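PDB 6QE6: tRNA (Adenine(22)-N(1))-methyltransferase from Mycoplasma capricolum subsp. capricolum, which probably methylates N1 of adenine 22 in tRNA, and is captured here with S-adenosyl-L-homocysteine, the product left by its methyl donor. Local coordinates for residues A30-S36 with Y52-K58; A149-L155 with I174-S180. All blocks are in the same frame, centred on the assembly; numbering follows the deposited sequence.

Overall arrangement
From the N terminus, helix 24-31 runs into the loop that leads to strand 36-42, and the chain then returns through helix 48-55 to strand 59-66. Contact 1 closes this first loop, joining the exit of helix 24-31 to the exit of helix 48-55, just where the two neighbouring parallel strands begin. Contact 2 opens only later: the end of helix 143-151 and the start of strand 155-163 meet the end of strand 168-175 and the turn after it, closing the antiparallel hairpin at the far edge of the seven-stranded sheet. Contacts 1 and 2 follow in series, neither nested nor crossed; the centres of contacts 1 and 2 are 23 Å apart.

Contact 1 (A30-S36 with Y52-K58); sequences AKLINNS and YLVQNNK
Lys58 NZ reaches Ala30 O, Ile33 O and Asn34 OD1 at the end of helix 24-31, in the Rossmann-like fold of class I methyltransferases, at the entry to two adjacent parallel strands. The Lys58 side chain leaves with CG anti to the carbonyl carbon (chi1 -70°), runs nearly extended past Ile33 O, and bends only at its last torsion, which delivers NZ to the three acceptors. NZ lies 2.7 Å from Ala30 O, above that carbonyl's plane, while Ile33 N, in a backbone bond, approaches the same oxygen from the opposite face. A second bond of 2.8 Å runs from Lys58 NZ to Ile33 O. The third goes from Lys58 NZ to Asn34 OD1 at 3.0 Å, again from above the amide plane; the Asn34 and Lys58 side chains lie side by side and point the same way. Three oxygens thus share one ammonium group, which would offset the partial negative charge where helix 24-31 ends.

Next to these polar bonds the packing is apolar. Ala30 CB rests 3.8 Å from Tyr52 CE2 and also meets CD2 of Leu53. Ile33 and Leu53 cross at about a right angle, their CD1 atoms touching, and Ile33 continues onto Thr111 and Ile135 of the sheet. A chi1 of 179° turns the Tyr52 ring toward Ala30, and Asn56 ND2, over the centre of one ring face, donates to Tyr52 O. A Schellman motif with Asn57 at positive phi ends helix 48-55. Beyond it Ser36 N donates to Lys58 O at 2.9 Å, with an N-H...O angle of 161°.

Contact 2 (A149-L155 with I174-S180); sequences AVSHNYL and INKNKYS
Leu155 and Asn175 form an antiparallel hydrogen-bonded pair at the open end of the hairpin of strands 155-163 and 168-175. Asn175 N donates to Leu155 O at 2.9 Å; Leu155 N is shared between Lys178 O at 2.9 Å and, weakly, Asn175 O. The type I turn from Asn175 to Lys178 brings both oxygens to that one N-H, and Asn175 OD1 accepts from Asn177 N, forming an Asx turn.

Packing is tight around Tyr154 and Leu155. Lys176 CG stands 3.8 Å from the Tyr154 ring centroid, almost on its normal, in a CH-pi contact, while His152 CB covers the opposite face near the rim. Bent at its third torsion (chi3 62°), the Lys176 chain brings CE beside Tyr154 OH. Tyr154 CB presses on Ile174 CG2 at 3.6 Å, and Leu155 CD2 lies alongside the Lys178 chain, 3.7 Å from Lys178 CB.

On the open side, the exposed Asn153 and Tyr179 side chains meet obliquely. Ser180 N is shared between Asn153 OD1 at 3.0 Å and, weakly, Asn153 O. Backbone N-H...O=C bonds and one asparagine side chain thus join the hairpin end, while Lys176 spends its methylenes on Tyr154 and its ammonium on a salt bridge to Asp127.

Contact 1 (A30-S36 with Y52-K58)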
# COMPACT_ATOMS: atom_id res chain seq x y z
N ALA A 30 -9.25 5.38 3.75
CA ALA A 30 -10.66 5.27 4.09
C ALA A 30 -11.56 5.84 3.00
O ALA A 30 -12.68 5.35 2.80
CB ALA A 30 -10.93 5.96 5.43
N LYS A 31 -11.09 6.86 2.26
CA LYS A 31 -11.91 7.41 1.18
C LYS A 31 -12.21 6.39 0.10
O LYS A 31 -13.25 6.48 -0.56
CB LYS A 31 -11.22 8.63 0.57
CG LYS A 31 -11.01 9.75 1.55
CD LYS A 31 -10.93 11.08 0.85
CE LYS A 31 -10.50 12.11 1.84
NZ LYS A 31 -9.22 11.61 2.38
N LEU A 32 -11.33 5.41 -0.10
CA LEU A 32 -11.51 4.42 -1.15
C LEU A 32 -12.48 3.29 -0.78
O LEU A 32 -12.74 2.43 -1.62
CB LEU A 32 -10.15 3.82 -1.54
CG LEU A 32 -9.09 4.84 -1.95
CD1 LEU A 32 -7.66 4.27 -2.03
CD2 LEU A 32 -9.50 5.48 -3.27
N ILE A 33 -12.99 3.27 0.45
CA ILE A 33 -13.74 2.12 0.96
C ILE A 33 -15.16 2.56 1.29
O ILE A 33 -15.38 3.40 2.18
CB ILE A 33 -13.10 1.51 2.21
CG1 ILE A 33 -11.70 1.01 1.90
CG2 ILE A 33 -13.97 0.37 2.74
CD1 ILE A 33 -11.09 0.26 3.02
N ASN A 34 -16.13 1.96 0.60
CA ASN A 34 -17.53 2.26 0.83
C ASN A 34 -18.36 1.02 0.54
O ASN A 34 -17.96 0.16 -0.24
CB ASN A 34 -17.99 3.44 -0.03
CG ASN A 34 -17.28 4.73 0.33
OD1 ASN A 34 -17.62 5.37 1.32
ND2 ASN A 34 -16.28 5.12 -0.46
N ASN A 35 -19.51 0.93 1.21
CA ASN A 35 -20.52 -0.07 0.88
C ASN A 35 -19.95 -1.48 0.89
O ASN A 35 -20.28 -2.28 0.02
CB ASN A 35 -21.17 0.23 -0.47
CG ASN A 35 -21.78 1.60 -0.52
OD1 ASN A 35 -22.54 1.98 0.38
ND2 ASN A 35 -21.42 2.37 -1.54
N SER A 36 -19.07 -1.76 1.85
CA SER A 36 -18.39 -3.05 1.92
C SER A 36 -19.04 -3.93 2.97
O SER A 36 -19.60 -3.43 3.94
CB SER A 36 -16.91 -2.88 2.25
OG SER A 36 -16.27 -2.23 1.17
N TYR A 52 -12.78 3.35 12.64
CA TYR A 52 -13.31 4.43 11.81
C TYR A 52 -14.25 3.91 10.73
O TYR A 52 -15.36 4.44 10.54
CB TYR A 52 -12.16 5.21 11.17
CG TYR A 52 -12.62 6.33 10.28
CD1 TYR A 52 -12.75 7.62 10.79
CD2 TYR A 52 -12.93 6.11 8.93
CE1 TYR A 52 -13.18 8.68 10.00
CE2 TYR A 52 -13.37 7.17 8.11
CZ TYR A 52 -13.48 8.46 8.66
OH TYR A 52 -13.90 9.54 7.91
N LEU A 53 -13.82 2.87 10.00
CA LEU A 53 -14.61 2.35 8.88
C LEU A 53 -15.95 1.80 9.35
O LEU A 53 -16.98 2.00 8.68
CB LEU A 53 -13.82 1.26 8.15
CG LEU A 53 -12.59 1.68 7.35
CD1 LEU A 53 -11.86 0.45 6.90
CD2 LEU A 53 -13.00 2.53 6.16
N VAL A 54 -15.97 1.12 10.48
CA VAL A 54 -17.24 0.62 11.00
C VAL A 54 -18.12 1.77 11.49
O VAL A 54 -19.32 1.82 11.20
CB VAL A 54 -16.99 -0.43 12.10
CG1 VAL A 54 -18.25 -0.62 12.94
CG2 VAL A 54 -16.57 -1.74 11.45
N GLN A 55 -17.53 2.73 12.21
CA GLN A 55 -18.31 3.86 12.71
C GLN A 55 -18.96 4.64 11.58
O GLN A 55 -20.07 5.15 11.74
CB GLN A 55 -17.42 4.79 13.54
CG GLN A 55 -17.10 4.23 14.92
CD GLN A 55 -16.28 5.17 15.77
OE1 GLN A 55 -15.36 5.84 15.27
NE2 GLN A 55 -16.58 5.22 17.06
N ASN A 56 -18.32 4.74 10.42
CA ASN A 56 -18.87 5.52 9.32
C ASN A 56 -19.61 4.65 8.30
O ASN A 56 -19.94 5.13 7.22
CB ASN A 56 -17.77 6.33 8.65
CG ASN A 56 -17.34 7.52 9.50
OD1 ASN A 56 -17.62 8.67 9.17
ND2 ASN A 56 -16.66 7.23 10.61
N ASN A 57 -19.91 3.40 8.65
CA ASN A 57 -20.73 2.52 7.82
C ASN A 57 -20.11 2.29 6.44
O ASN A 57 -20.81 2.06 5.45
CB ASN A 57 -22.16 3.07 7.70
CG ASN A 57 -22.68 3.66 9.02
OD1 ASN A 57 -22.81 2.96 10.03
ND2 ASN A 57 -22.98 4.96 9.01
N LYS A 58 -18.78 2.35 6.36
CA LYS A 58 -18.09 1.97 5.13
C LYS A 58 -17.96 0.46 5.03
O LYS A 58 -17.96 -0.10 3.92
CB LYS A 58 -16.73 2.66 5.06
CG LYS A 58 -16.87 4.16 4.85
CD LYS A 58 -15.60 4.92 5.16
CE LYS A 58 -15.58 6.24 4.42
NZ LYS A 58 -15.26 6.04 2.98
O HOH W 1 -21.53 -0.94 4.75

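Contact 2 (A149-L155 with I174-S180)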
# COMPACT_ATOMS: atom_id res chain seq x y z
N ALA A 149 0.91 -6.90 -9.46
CA ALA A 149 -0.41 -6.68 -10.05
C ALA A 149 -0.40 -6.98 -11.54
O ALA A 149 -1.30 -7.66 -12.04
CB ALA A 149 -0.90 -5.25 -9.81
N VAL A 150 0.60 -6.49 -12.26
CA VAL A 150 0.63 -6.68 -13.71
C VAL A 150 0.76 -8.16 -14.07
O VAL A 150 0.03 -8.69 -14.91
CB VAL A 150 1.76 -5.85 -14.33
CG1 VAL A 150 1.94 -6.22 -15.82
CG2 VAL A 150 1.45 -4.36 -14.18
N SER A 151 1.71 -8.85 -13.43
CA SER A 151 1.97 -10.23 -13.78
C SER A 151 0.80 -11.15 -13.44
O SER A 151 0.72 -12.24 -14.02
CB SER A 151 3.24 -10.71 -13.07
OG SER A 151 3.01 -10.82 -11.67
N HIS A 152 -0.09 -10.75 -12.53
CA HIS A 152 -1.31 -11.49 -12.24
C HIS A 152 -2.51 -10.96 -13.01
O HIS A 152 -3.61 -11.52 -12.89
CB HIS A 152 -1.62 -11.47 -10.74
CG HIS A 152 -0.70 -12.32 -9.92
ND1 HIS A 152 0.52 -11.87 -9.47
CD2 HIS A 152 -0.83 -13.58 -9.46
CE1 HIS A 152 1.11 -12.82 -8.78
NE2 HIS A 152 0.31 -13.87 -8.75
N ASN A 153 -2.32 -9.87 -13.78
CA ASN A 153 -3.38 -9.26 -14.59
C ASN A 153 -4.49 -8.67 -13.71
O ASN A 153 -5.68 -8.74 -14.04
CB ASN A 153 -3.95 -10.26 -15.61
CG ASN A 153 -4.40 -9.60 -16.89
OD1 ASN A 153 -4.42 -8.37 -17.00
ND2 ASN A 153 -4.78 -10.42 -17.88
N TYR A 154 -4.10 -8.06 -12.60
CA TYR A 154 -5.01 -7.31 -11.75
C TYR A 154 -4.93 -5.82 -12.11
O TYR A 154 -3.86 -5.29 -12.41
CB TYR A 154 -4.65 -7.49 -10.27
CG TYR A 154 -4.68 -8.91 -9.75
CD1 TYR A 154 -5.56 -9.86 -10.27
CD2 TYR A 154 -3.84 -9.30 -8.71
CE1 TYR A 154 -5.60 -11.16 -9.78
CE2 TYR A 154 -3.86 -10.61 -8.20
CZ TYR A 154 -4.74 -11.53 -8.74
OH TYR A 154 -4.75 -12.82 -8.23
N LEU A 155 -6.08 -5.15 -12.04
CA LEU A 155 -6.12 -3.72 -12.23
C LEU A 155 -5.44 -3.00 -11.06
O LEU A 155 -5.63 -3.34 -9.89
CB LEU A 155 -7.57 -3.26 -12.35
CG LEU A 155 -7.75 -1.76 -12.46
CD1 LEU A 155 -7.00 -1.20 -13.68
CD2 LEU A 155 -9.24 -1.42 -12.52
N ILE A 174 -5.50 -2.15 -5.70
CA ILE A 174 -5.49 -3.25 -6.66
C ILE A 174 -6.87 -3.89 -6.66
O ILE A 174 -7.35 -4.34 -5.60
CB ILE A 174 -4.39 -4.26 -6.33
CG1 ILE A 174 -3.03 -3.57 -6.36
CG2 ILE A 174 -4.43 -5.45 -7.30
CD1 ILE A 174 -1.91 -4.43 -5.81
N ASN A 175 -7.52 -3.92 -7.83
CA ASN A 175 -8.82 -4.54 -8.04
C ASN A 175 -8.63 -5.84 -8.81
O ASN A 175 -8.41 -5.82 -10.03
CB ASN A 175 -9.76 -3.61 -8.81
CG ASN A 175 -11.16 -4.21 -9.01
OD1 ASN A 175 -11.43 -5.34 -8.58
ND2 ASN A 175 -12.06 -3.45 -9.63
N LYS A 176 -8.77 -6.97 -8.10
CA LYS A 176 -8.48 -8.28 -8.68
C LYS A 176 -9.51 -8.71 -9.71
O LYS A 176 -9.24 -9.61 -10.50
CB LYS A 176 -8.36 -9.34 -7.59
CG LYS A 176 -7.19 -9.12 -6.64
CD LYS A 176 -7.31 -10.00 -5.41
CE LYS A 176 -7.27 -11.47 -5.81
NZ LYS A 176 -7.37 -12.35 -4.62
N ASN A 177 -10.67 -8.07 -9.73
CA ASN A 177 -11.73 -8.48 -10.64
C ASN A 177 -11.73 -7.69 -11.94
O ASN A 177 -12.65 -7.84 -12.75
CB ASN A 177 -13.08 -8.36 -9.93
CG ASN A 177 -13.25 -9.42 -8.88
OD1 ASN A 177 -13.23 -10.62 -9.18
ND2 ASN A 177 -13.39 -8.99 -7.62
N LYS A 178 -10.72 -6.85 -12.15
CA LYS A 178 -10.56 -6.16 -13.42
C LYS A 178 -9.14 -6.41 -13.93
O LYS A 178 -8.22 -6.70 -13.15
CB LYS A 178 -10.88 -4.67 -13.29
CG LYS A 178 -12.36 -4.40 -13.02
CD LYS A 178 -12.72 -2.93 -13.26
CE LYS A 178 -14.23 -2.69 -13.05
NZ LYS A 178 -14.56 -1.91 -11.79
N TYR A 179 -9.00 -6.35 -15.25
CA TYR A 179 -7.75 -6.63 -15.92
C TYR A 179 -6.72 -5.53 -15.67
O TYR A 179 -7.05 -4.34 -15.58
CB TYR A 179 -7.99 -6.76 -17.43
CG TYR A 179 -8.62 -8.08 -17.82
CD1 TYR A 179 -8.23 -9.26 -17.20
CD2 TYR A 179 -9.60 -8.14 -18.81
CE1 TYR A 179 -8.81 -10.48 -17.54
CE2 TYR A 179 -10.18 -9.36 -19.17
CZ TYR A 179 -9.78 -10.52 -18.53
OH TYR A 179 -10.33 -11.73 -18.87
N SER A 180 -5.46 -5.94 -15.61
CA SER A 180 -4.36 -4.98 -15.57
C SER A 180 -4.37 -4.10 -16.81
O SER A 180 -4.50 -4.59 -17.94
CB SER A 180 -3.02 -5.69 -15.49
OG SER A 180 -2.00 -4.80 -15.91
O HOH W 2 -1.85 -3.48 -13.15